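Local structure of early 35 kDa protein (Autographa californica nucleopolyhedrovirus, 1P35) at residues Q23-I33 / G161-P172; N175-I185 / N289-K298. The protein blocks host caspases, so suppressing the apoptosis that infection sets off in insect cells, and also inhibits the antiviral RNA interference response. One frame throughout, in Å; residues are numbered along the deposited sequence.

Interaction 1 (23-33 with 161-172) and interaction 2 (175-185 with 289-298) are both antiparallel strand pairs, and strands 164-170 and 176-179 follow each other in the chain. The first is a long, mostly buried pairing inside a larger array of strands. Its face of Leu27, Tyr29, Leu166 and Phe168 is largely apolar, with Arg25 at one end and Asn31 and Gln164 at the other; the opposite face mixes Val28, Ile30 and Val165 with Glu26 and Glu169. The second is a short two-stranded sheet, only partly buried, whose irregular end is held by asparagine side chains bonding to backbone. The two meet where Tyr170 OH lies 3.5 Å from Val177 CG1, beside Arg25, and where Tyr29 CE2 packs 3.8 Å from Pro180 CG.

Interaction 1: Q23-I33 / G161-P172; sequences QTRELVYINKI and GSNQVLSFEYNP
Strands 24-33 and 164-170 run antiparallel, their axes approaching to 4.6 Å, with hydrogen-bonded and non-hydrogen-bonded pairs alternating from Arg25-Tyr170 to Asn31-Gln164, the return bond from Leu166 N to Tyr29 O being weak. This regular pairing, its side chains alternating between faces, joins two strands far apart in the chain inside the P35 beta structure. Leu27 and Phe168 lie side by side, Leu27 CD2 3.5 Å from Phe168 CZ, while Leu27 CB makes an off-centre CH-pi contact with the ring. Phe168 leans across because its CG sits between backbone N and carbonyl carbon (chi1 63°); Leu166 shares this torsion, bringing CD1 to 3.8 Å from Tyr29 CB. Tyr170 leans likewise, its OH at the edge of the Arg25 guanidinium; Asp17 OD1 takes Arg25 NH2 in a salt bridge and OD2 the Tyr170 hydroxyl, so both buried polar ends are satisfied. Pro172 CG packs 3.6 Å from Arg25 CD. On the other face Ile30 CG1 meets Val165 CG1 at 3.9 Å, both beta-branched as is common in strands, and Glu26 pairs with Arg16 and Lys58. Strand 10-21 flanks 24-33, strands 52-55 and 98-106 pair with 164-170, and strand 42-48 packs against Leu27, Tyr29 and Asn31.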
loop_
_atom_site.group_PDB
_atom_site.type_symbol
_atom_site.label_atom_id
_atom_site.label_comp_id
_atom_site.label_asym_id
_atom_site.label_seq_id
_atom_site.Cartn_x
_atom_site.Cartn_y
_atom_site.Cartn_z
ATOM N N GLN A 23 23.666 -15.401 16.566
ATOM C CA GLN A 23 23.221 -16.801 16.480
ATOM C C GLN A 23 21.754 -16.994 16.223
ATOM O O GLN A 23 21.211 -18.051 16.506
ATOM C CB GLN A 23 23.542 -17.599 17.726
ATOM C CG GLN A 23 22.924 -17.112 18.988
ATOM C CD GLN A 23 23.871 -16.194 19.693
ATOM O OE1 GLN A 23 25.067 -16.330 19.531
ATOM N NE2 GLN A 23 23.354 -15.270 20.493
ATOM N N THR A 24 21.122 -15.968 15.681
ATOM C CA THR A 24 19.716 -16.044 15.402
ATOM C C THR A 24 19.434 -15.383 14.070
ATOM O O THR A 24 20.089 -14.384 13.700
ATOM C CB THR A 24 18.894 -15.299 16.498
ATOM O OG1 THR A 24 19.384 -15.644 17.812
ATOM C CG2 THR A 24 17.409 -15.647 16.358
ATOM N N ARG A 25 18.463 -15.935 13.346
ATOM C CA ARG A 25 18.035 -15.342 12.074
ATOM C C ARG A 25 16.516 -15.461 12.055
ATOM O O ARG A 25 15.947 -16.248 12.831
ATOM C CB ARG A 25 18.662 -16.056 10.837
ATOM C CG ARG A 25 20.170 -15.903 10.688
ATOM C CD ARG A 25 20.690 -16.596 9.414
ATOM N NE ARG A 25 20.048 -16.065 8.207
ATOM C CZ ARG A 25 20.585 -15.122 7.427
ATOM N NH1 ARG A 25 21.770 -14.604 7.712
ATOM N NH2 ARG A 25 19.938 -14.678 6.361
ATOM N N GLU A 26 15.858 -14.655 11.218
ATOM C CA GLU A 26 14.402 -14.711 11.134
ATOM C C GLU A 26 13.919 -14.997 9.699
ATOM O O GLU A 26 14.449 -14.466 8.715
ATOM C CB GLU A 26 13.774 -13.398 11.640
ATOM C CG GLU A 26 12.249 -13.362 11.514
ATOM C CD GLU A 26 11.690 -11.943 11.695
ATOM O OE1 GLU A 26 12.061 -11.069 10.906
ATOM O OE2 GLU A 26 10.880 -11.697 12.618
ATOM N N LEU A 27 12.946 -15.890 9.605
ATOM C CA LEU A 27 12.355 -16.256 8.363
ATOM C C LEU A 27 10.911 -15.760 8.355
ATOM O O LEU A 27 10.158 -16.067 9.273
ATOM C CB LEU A 27 12.347 -17.779 8.168
ATOM C CG LEU A 27 11.553 -18.135 6.903
ATOM C CD1 LEU A 27 12.358 -17.648 5.678
ATOM C CD2 LEU A 27 11.334 -19.647 6.771
ATOM N N VAL A 28 10.563 -14.995 7.314
ATOM C CA VAL A 28 9.238 -14.474 7.077
ATOM C C VAL A 28 8.885 -15.190 5.777
ATOM O O VAL A 28 9.673 -15.222 4.786
ATOM C CB VAL A 28 9.207 -12.932 6.925
ATOM C CG1 VAL A 28 7.815 -12.507 6.424
ATOM C CG2 VAL A 28 9.371 -12.271 8.275
ATOM N N TYR A 29 7.718 -15.819 5.788
ATOM C CA TYR A 29 7.341 -16.633 4.660
ATOM C C TYR A 29 5.849 -16.356 4.492
ATOM O O TYR A 29 5.066 -16.570 5.435
ATOM C CB TYR A 29 7.619 -18.134 4.991
ATOM C CG TYR A 29 7.465 -19.074 3.782
ATOM C CD1 TYR A 29 6.208 -19.378 3.311
ATOM C CD2 TYR A 29 8.580 -19.586 3.080
ATOM C CE1 TYR A 29 6.010 -20.149 2.188
ATOM C CE2 TYR A 29 8.402 -20.390 1.904
ATOM C CZ TYR A 29 7.072 -20.658 1.477
ATOM O OH TYR A 29 6.746 -21.423 0.363
ATOM N N ILE A 30 5.491 -15.886 3.292
ATOM C CA ILE A 30 4.128 -15.500 2.939
ATOM C C ILE A 30 3.758 -16.116 1.586
ATOM O O ILE A 30 4.581 -16.121 0.613
ATOM C CB ILE A 30 4.028 -13.936 2.727
ATOM C CG1 ILE A 30 4.275 -13.191 4.009
ATOM C CG2 ILE A 30 2.660 -13.514 2.202
ATOM C CD1 ILE A 30 5.327 -12.046 3.764
ATOM N N ASN A 31 2.543 -16.658 1.508
ATOM C CA ASN A 31 2.094 -17.171 0.201
ATOM C C ASN A 31 0.589 -17.036 0.073
ATOM O O ASN A 31 -0.073 -16.567 0.999
ATOM C CB ASN A 31 2.531 -18.635 -0.061
ATOM C CG ASN A 31 1.863 -19.662 0.856
ATOM O OD1 ASN A 31 0.924 -19.365 1.612
ATOM N ND2 ASN A 31 2.379 -20.891 0.807
ATOM N N LYS A 32 0.054 -17.417 -1.079
ATOM C CA LYS A 32 -1.384 -17.342 -1.285
ATOM C C LYS A 32 -1.984 -18.600 -1.853
ATOM O O LYS A 32 -1.751 -18.948 -3.020
ATOM C CB LYS A 32 -1.723 -16.133 -2.153
ATOM C CG LYS A 32 -3.214 -15.843 -2.283
ATOM C CD LYS A 32 -3.463 -14.506 -2.977
ATOM C CE LYS A 32 -2.763 -13.379 -2.215
ATOM N NZ LYS A 32 -3.016 -12.044 -2.782
ATOM N N ILE A 33 -2.773 -19.284 -1.037
ATOM C CA ILE A 33 -3.421 -20.551 -1.454
ATOM C C ILE A 33 -4.826 -20.377 -2.037
ATOM O O ILE A 33 -5.667 -19.695 -1.477
ATOM C CB ILE A 33 -3.436 -21.555 -0.254
ATOM C CG1 ILE A 33 -1.981 -21.904 0.086
ATOM C CG2 ILE A 33 -4.261 -22.837 -0.597
ATOM C CD1 ILE A 33 -1.772 -22.780 1.302
ATOM N N GLY A 161 -9.161 -15.397 -0.785
ATOM C CA GLY A 161 -8.319 -14.266 -1.099
ATOM C C GLY A 161 -7.297 -13.771 -0.093
ATOM O O GLY A 161 -6.681 -12.759 -0.344
ATOM N N SER A 162 -7.120 -14.452 1.030
ATOM C CA SER A 162 -6.127 -14.067 2.024
ATOM C C SER A 162 -4.666 -14.445 1.730
ATOM O O SER A 162 -4.415 -15.426 1.042
ATOM C CB SER A 162 -6.441 -14.741 3.387
ATOM O OG SER A 162 -7.557 -14.180 4.024
ATOM N N ASN A 163 -3.726 -13.657 2.271
ATOM C CA ASN A 163 -2.317 -14.036 2.250
ATOM C C ASN A 163 -2.217 -14.939 3.485
ATOM O O ASN A 163 -2.865 -14.636 4.533
ATOM C CB ASN A 163 -1.377 -12.853 2.483
ATOM C CG ASN A 163 -1.197 -11.986 1.237
ATOM O OD1 ASN A 163 -0.826 -12.467 0.175
ATOM N ND2 ASN A 163 -1.449 -10.706 1.385
ATOM N N GLN A 164 -1.452 -16.039 3.372
ATOM C CA GLN A 164 -1.253 -16.962 4.488
ATOM C C GLN A 164 0.152 -16.610 4.919
ATOM O O GLN A 164 1.055 -16.655 4.098
ATOM C CB GLN A 164 -1.311 -18.414 4.059
ATOM C CG GLN A 164 -2.341 -18.714 2.980
ATOM C CD GLN A 164 -3.695 -18.220 3.327
ATOM O OE1 GLN A 164 -4.039 -18.097 4.508
ATOM N NE2 GLN A 164 -4.500 -17.947 2.304
ATOM N N VAL A 165 0.353 -16.272 6.198
ATOM C CA VAL A 165 1.658 -15.794 6.621
ATOM C C VAL A 165 2.247 -16.491 7.850
ATOM O O VAL A 165 1.548 -17.203 8.588
ATOM C CB VAL A 165 1.575 -14.255 6.856
ATOM C CG1 VAL A 165 0.785 -13.587 5.702
ATOM C CG2 VAL A 165 0.791 -13.947 8.170
ATOM N N LEU A 166 3.560 -16.344 8.024
ATOM C CA LEU A 166 4.234 -16.938 9.176
ATOM C C LEU A 166 5.573 -16.274 9.268
ATOM O O LEU A 166 6.063 -15.743 8.287
ATOM C CB LEU A 166 4.437 -18.445 9.038
ATOM C CG LEU A 166 5.435 -18.967 7.974
ATOM C CD1 LEU A 166 6.817 -19.119 8.560
ATOM C CD2 LEU A 166 5.015 -20.342 7.494
ATOM N N SER A 167 6.132 -16.266 10.472
ATOM C CA SER A 167 7.451 -15.729 10.707
ATOM C C SER A 167 7.966 -16.310 12.023
ATOM O O SER A 167 7.204 -16.544 12.939
ATOM C CB SER A 167 7.435 -14.195 10.740
ATOM O OG SER A 167 6.450 -13.689 11.628
ATOM N N PHE A 168 9.265 -16.541 12.112
ATOM C CA PHE A 168 9.801 -17.109 13.318
ATOM C C PHE A 168 11.319 -16.903 13.335
ATOM O O PHE A 168 11.928 -16.622 12.284
ATOM C CB PHE A 168 9.409 -18.613 13.391
ATOM C CG PHE A 168 9.991 -19.464 12.242
ATOM C CD1 PHE A 168 11.368 -19.659 12.122
ATOM C CD2 PHE A 168 9.156 -19.988 11.254
ATOM C CE1 PHE A 168 11.913 -20.358 11.012
ATOM C CE2 PHE A 168 9.669 -20.683 10.156
ATOM C CZ PHE A 168 11.063 -20.861 10.036
ATOM N N GLU A 169 11.911 -16.967 14.526
ATOM C CA GLU A 169 13.357 -16.867 14.648
ATOM C C GLU A 169 13.917 -18.261 14.863
ATOM O O GLU A 169 13.292 -19.112 15.497
ATOM C CB GLU A 169 13.778 -15.991 15.826
ATOM C CG GLU A 169 13.733 -14.524 15.518
ATOM C CD GLU A 169 13.893 -13.673 16.744
ATOM O OE1 GLU A 169 14.775 -13.991 17.548
ATOM O OE2 GLU A 169 13.163 -12.675 16.892
ATOM N N TYR A 170 15.085 -18.502 14.306
ATOM C CA TYR A 170 15.718 -19.789 14.496
ATOM C C TYR A 170 17.229 -19.577 14.717
ATOM O O TYR A 170 17.772 -18.456 14.508
ATOM C CB TYR A 170 15.443 -20.710 13.299
ATOM C CG TYR A 170 15.976 -20.188 11.972
ATOM C CD1 TYR A 170 15.439 -19.060 11.373
ATOM C CD2 TYR A 170 17.022 -20.845 11.312
ATOM C CE1 TYR A 170 15.941 -18.589 10.135
ATOM C CE2 TYR A 170 17.527 -20.382 10.082
ATOM C CZ TYR A 170 17.002 -19.269 9.512
ATOM O OH TYR A 170 17.648 -18.722 8.436
ATOM N N ASN A 171 17.888 -20.646 15.149
ATOM C CA ASN A 171 19.331 -20.660 15.431
ATOM C C ASN A 171 20.046 -21.540 14.399
ATOM O O ASN A 171 20.149 -22.746 14.563
ATOM C CB ASN A 171 19.513 -21.184 16.845
ATOM C CG ASN A 171 18.864 -20.285 17.836
ATOM O OD1 ASN A 171 17.944 -20.674 18.562
ATOM N ND2 ASN A 171 19.307 -19.016 17.846
ATOM N N PRO A 172 20.626 -20.922 13.366
ATOM C CA PRO A 172 21.340 -21.595 12.261
ATOM C C PRO A 172 22.451 -22.531 12.709
ATOM O O PRO A 172 23.277 -22.177 13.554
ATOM C CB PRO A 172 21.900 -20.427 11.440
ATOM C CG PRO A 172 21.016 -19.258 11.838
ATOM C CD PRO A 172 20.820 -19.463 13.298
HETATM O O HOH W 1 23.176 -20.364 15.950
HETATM O O HOH W 2 -5.717 -11.868 -3.121
#

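Interaction 2: N175-I185 / N289-K298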
loop_
_atom_site.group_PDB
_atom_site.type_symbol
_atom_site.label_atom_id
_atom_site.label_comp_id
_atom_site.label_asym_id
_atom_site.label_seq_id
_atom_site.Cartn_x
_atom_site.Cartn_y
_atom_site.Cartn_z
ATOM N N ASN A 175 26.697 -21.441 10.319
ATOM C CA ASN A 175 26.765 -20.389 9.286
ATOM C C ASN A 175 26.126 -20.738 7.926
ATOM O O ASN A 175 26.648 -20.412 6.862
ATOM C CB ASN A 175 28.219 -19.947 9.045
ATOM C CG ASN A 175 28.906 -19.483 10.318
ATOM O OD1 ASN A 175 28.301 -18.804 11.147
ATOM N ND2 ASN A 175 30.181 -19.825 10.464
ATOM N N LYS A 176 24.995 -21.410 7.987
ATOM C CA LYS A 176 24.242 -21.771 6.807
ATOM C C LYS A 176 22.841 -21.151 6.933
ATOM O O LYS A 176 22.358 -20.913 8.066
ATOM C CB LYS A 176 24.097 -23.278 6.744
ATOM C CG LYS A 176 25.381 -24.013 6.549
ATOM C CD LYS A 176 25.842 -23.913 5.107
ATOM C CE LYS A 176 27.062 -24.776 4.874
ATOM N NZ LYS A 176 27.562 -24.596 3.492
ATOM N N VAL A 177 22.233 -20.891 5.773
ATOM C CA VAL A 177 20.867 -20.401 5.617
ATOM C C VAL A 177 20.271 -21.164 4.445
ATOM O O VAL A 177 20.893 -21.327 3.415
ATOM C CB VAL A 177 20.750 -18.961 5.155
ATOM C CG1 VAL A 177 19.306 -18.481 5.377
ATOM C CG2 VAL A 177 21.756 -18.129 5.803
ATOM N N ILE A 178 19.040 -21.610 4.595
ATOM C CA ILE A 178 18.382 -22.313 3.525
ATOM C C ILE A 178 17.187 -21.443 3.061
ATOM O O ILE A 178 16.329 -21.116 3.861
ATOM C CB ILE A 178 17.901 -23.656 4.059
ATOM C CG1 ILE A 178 19.106 -24.482 4.477
ATOM C CG2 ILE A 178 17.038 -24.378 3.029
ATOM C CD1 ILE A 178 18.769 -25.874 5.048
ATOM N N VAL A 179 17.144 -21.032 1.794
ATOM C CA VAL A 179 16.017 -20.249 1.303
ATOM C C VAL A 179 15.153 -21.356 0.717
ATOM O O VAL A 179 15.520 -22.012 -0.237
ATOM C CB VAL A 179 16.416 -19.273 0.242
ATOM C CG1 VAL A 179 15.277 -18.324 0.023
ATOM C CG2 VAL A 179 17.716 -18.496 0.670
ATOM N N PRO A 180 13.991 -21.581 1.301
ATOM C CA PRO A 180 13.085 -22.657 0.844
ATOM C C PRO A 180 12.334 -22.498 -0.462
ATOM O O PRO A 180 11.120 -22.280 -0.465
ATOM C CB PRO A 180 12.163 -22.829 2.061
ATOM C CG PRO A 180 11.993 -21.407 2.533
ATOM C CD PRO A 180 13.452 -20.893 2.503
ATOM N N PHE A 181 13.041 -22.621 -1.583
ATOM C CA PHE A 181 12.382 -22.514 -2.881
ATOM C C PHE A 181 11.785 -23.826 -3.347
ATOM O O PHE A 181 10.854 -23.820 -4.156
ATOM C CB PHE A 181 13.364 -22.017 -3.966
ATOM C CG PHE A 181 13.808 -20.604 -3.780
ATOM C CD1 PHE A 181 12.889 -19.599 -3.557
ATOM C CD2 PHE A 181 15.159 -20.269 -3.879
ATOM C CE1 PHE A 181 13.291 -18.269 -3.443
ATOM C CE2 PHE A 181 15.578 -18.936 -3.760
ATOM C CZ PHE A 181 14.624 -17.930 -3.544
ATOM N N ALA A 182 12.304 -24.957 -2.873
ATOM C CA ALA A 182 11.786 -26.246 -3.370
ATOM C C ALA A 182 10.299 -26.545 -3.101
ATOM O O ALA A 182 9.700 -26.112 -2.079
ATOM C CB ALA A 182 12.670 -27.435 -2.836
ATOM N N HIS A 183 9.725 -27.309 -4.024
ATOM C CA HIS A 183 8.312 -27.688 -3.955
ATOM C C HIS A 183 8.238 -29.188 -3.695
ATOM O O HIS A 183 9.277 -29.905 -3.764
ATOM C CB HIS A 183 7.611 -27.437 -5.303
ATOM C CG HIS A 183 7.882 -26.085 -5.903
ATOM N ND1 HIS A 183 7.070 -24.996 -5.691
ATOM C CD2 HIS A 183 8.882 -25.656 -6.707
ATOM C CE1 HIS A 183 7.551 -23.954 -6.341
ATOM N NE2 HIS A 183 8.652 -24.327 -6.967
ATOM N N GLU A 184 7.030 -29.665 -3.370
ATOM C CA GLU A 184 6.865 -31.089 -3.234
ATOM C C GLU A 184 7.076 -31.636 -4.687
ATOM O O GLU A 184 6.830 -30.937 -5.674
ATOM C CB GLU A 184 5.461 -31.420 -2.798
ATOM C CG GLU A 184 4.424 -30.987 -3.773
ATOM C CD GLU A 184 4.011 -29.525 -3.627
ATOM O OE1 GLU A 184 4.753 -28.709 -3.054
ATOM O OE2 GLU A 184 2.930 -29.186 -4.119
ATOM N N ILE A 185 7.514 -32.877 -4.820
ATOM C CA ILE A 185 7.722 -33.481 -6.157
ATOM C C ILE A 185 6.391 -33.662 -6.896
ATOM O O ILE A 185 5.354 -33.788 -6.234
ATOM C CB ILE A 185 8.370 -34.868 -5.991
ATOM C CG1 ILE A 185 9.646 -34.728 -5.154
ATOM C CG2 ILE A 185 8.685 -35.498 -7.358
ATOM C CD1 ILE A 185 10.261 -36.070 -4.748
ATOM N N ASN A 289 14.257 -28.484 -9.009
ATOM C CA ASN A 289 13.325 -28.262 -7.904
ATOM C C ASN A 289 14.161 -28.321 -6.653
ATOM O O ASN A 289 14.281 -29.376 -6.038
ATOM C CB ASN A 289 12.273 -29.371 -7.831
ATOM C CG ASN A 289 11.364 -29.192 -6.632
ATOM O OD1 ASN A 289 10.989 -28.070 -6.301
ATOM N ND2 ASN A 289 10.992 -30.282 -5.995
ATOM N N LYS A 290 14.792 -27.217 -6.286
ATOM C CA LYS A 290 15.652 -27.232 -5.117
ATOM C C LYS A 290 15.723 -25.931 -4.268
ATOM O O LYS A 290 15.305 -24.853 -4.709
ATOM C CB LYS A 290 17.075 -27.664 -5.555
ATOM C CG LYS A 290 17.691 -26.819 -6.637
ATOM C CD LYS A 290 19.172 -27.186 -6.941
ATOM C CE LYS A 290 20.152 -26.791 -5.842
ATOM N NZ LYS A 290 21.573 -27.088 -6.225
ATOM N N ASN A 291 16.234 -26.052 -3.034
ATOM C CA ASN A 291 16.411 -24.865 -2.191
ATOM C C ASN A 291 17.767 -24.222 -2.566
ATOM O O ASN A 291 18.584 -24.809 -3.248
ATOM C CB ASN A 291 16.426 -25.276 -0.693
ATOM C CG ASN A 291 15.125 -25.952 -0.275
ATOM O OD1 ASN A 291 14.047 -25.531 -0.715
ATOM N ND2 ASN A 291 15.211 -26.970 0.587
ATOM N N VAL A 292 17.983 -23.002 -2.117
ATOM C CA VAL A 292 19.247 -22.319 -2.344
ATOM C C VAL A 292 19.848 -22.372 -0.945
ATOM O O VAL A 292 19.168 -22.053 0.026
ATOM C CB VAL A 292 19.010 -20.869 -2.805
ATOM C CG1 VAL A 292 20.239 -20.036 -2.580
ATOM C CG2 VAL A 292 18.611 -20.868 -4.275
ATOM N N ILE A 293 21.086 -22.822 -0.824
ATOM C CA ILE A 293 21.721 -22.951 0.494
ATOM C C ILE A 293 22.986 -22.103 0.473
ATOM O O ILE A 293 23.844 -22.288 -0.412
ATOM C CB ILE A 293 21.952 -24.494 0.784
ATOM C CG1 ILE A 293 20.562 -25.189 0.725
ATOM C CG2 ILE A 293 22.578 -24.727 2.176
ATOM C CD1 ILE A 293 20.473 -26.682 1.093
ATOM N N LEU A 294 23.077 -21.126 1.388
ATOM C CA LEU A 294 24.257 -20.224 1.433
ATOM C C LEU A 294 24.965 -20.198 2.777
ATOM O O LEU A 294 24.446 -20.705 3.771
ATOM C CB LEU A 294 23.818 -18.784 1.102
ATOM C CG LEU A 294 23.139 -18.746 -0.269
ATOM C CD1 LEU A 294 22.269 -17.537 -0.378
ATOM C CD2 LEU A 294 24.206 -18.876 -1.406
ATOM N N ASN A 295 26.146 -19.582 2.795
ATOM C CA ASN A 295 26.915 -19.381 4.024
ATOM C C ASN A 295 26.598 -17.960 4.485
ATOM O O ASN A 295 26.462 -17.044 3.661
ATOM C CB ASN A 295 28.433 -19.504 3.775
ATOM C CG ASN A 295 28.864 -20.932 3.456
ATOM O OD1 ASN A 295 28.553 -21.856 4.200
ATOM N ND2 ASN A 295 29.581 -21.112 2.356
ATOM N N THR A 296 26.433 -17.794 5.797
ATOM C CA THR A 296 26.148 -16.493 6.386
ATOM C C THR A 296 27.497 -15.785 6.558
ATOM O O THR A 296 28.549 -16.394 6.378
ATOM C CB THR A 296 25.471 -16.660 7.775
ATOM O OG1 THR A 296 26.277 -17.476 8.627
ATOM C CG2 THR A 296 24.173 -17.378 7.632
ATOM N N ILE A 297 27.467 -14.500 6.878
ATOM C CA ILE A 297 28.702 -13.760 7.131
ATOM C C ILE A 297 29.186 -14.238 8.529
ATOM O O ILE A 297 28.362 -14.418 9.438
ATOM C CB ILE A 297 28.427 -12.243 7.141
ATOM C CG1 ILE A 297 27.841 -11.813 5.793
ATOM C CG2 ILE A 297 29.714 -11.480 7.416
ATOM C CD1 ILE A 297 28.691 -12.182 4.586
ATOM N N LYS A 298 30.501 -14.434 8.710
ATOM C CA LYS A 298 31.045 -14.957 9.988
ATOM C C LYS A 298 31.210 -14.081 11.268
ATOM O O LYS A 298 30.813 -14.510 12.366
ATOM C CB LYS A 298 32.400 -15.662 9.743
ATOM C CG LYS A 298 32.408 -16.892 8.813
ATOM C CD LYS A 298 32.269 -16.506 7.331
ATOM C CE LYS A 298 32.451 -17.712 6.399
ATOM N NZ LYS A 298 31.419 -18.787 6.577
HETATM O O HOH W 3 11.574 -26.247 0.178
#
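A two-stranded antiparallel sheet, 176-179 with 292-295, continues at one end into a turn and loop fastened by two asparagines. Val177 pairs with Leu294 and Val179 with Val292 through backbone hydrogen bonds, and Thr296 N adds another to Asn175 O beyond the strand. Ile178 and Ile293 lie alongside each other on one face, CG1 to CG1 4.1 Å. Further along that face the Lys176 chain, bent at chi2 (-76°), brings NZ to 3.0 Å from Asn295 OD1; its length lets a probably charged ammonium reach across to an amide oxygen.

Pro180 is the centre of an inverse gamma turn, in which Phe181 N bonds back to Val179 O; that oxygen also accepts from Val292 N, so one carbonyl serves both turn and sheet. The turn carries the Phe181 ring over Val179 CG1 on one face, and Val292 CG2 lies 3.5 Å from Phe181 CD2, at the ring edge. Past the turn, side-chain amides replace strand pairing. Asn291 OD1 accepts from Ala182 N at 2.8 Å and from a water that also bonds Ala182 O; Ala182 CB lies 3.2 Å from Asn291 OD1, where a small side chain fits. Asn289 grips His183 twice: OD1 takes His183 N at 2.7 Å on a lone pair, and ND2 gives a nearly straight bond (174°) to His183 O, from above the plane of that carbonyl. An asparagine suits this place because its amide offers an acceptor and a donor together. Helix 206-215 covers Val292 and Leu294 through Phe209, and Tyr193 of strand 191-199 meets the His183 ring edge-to-face.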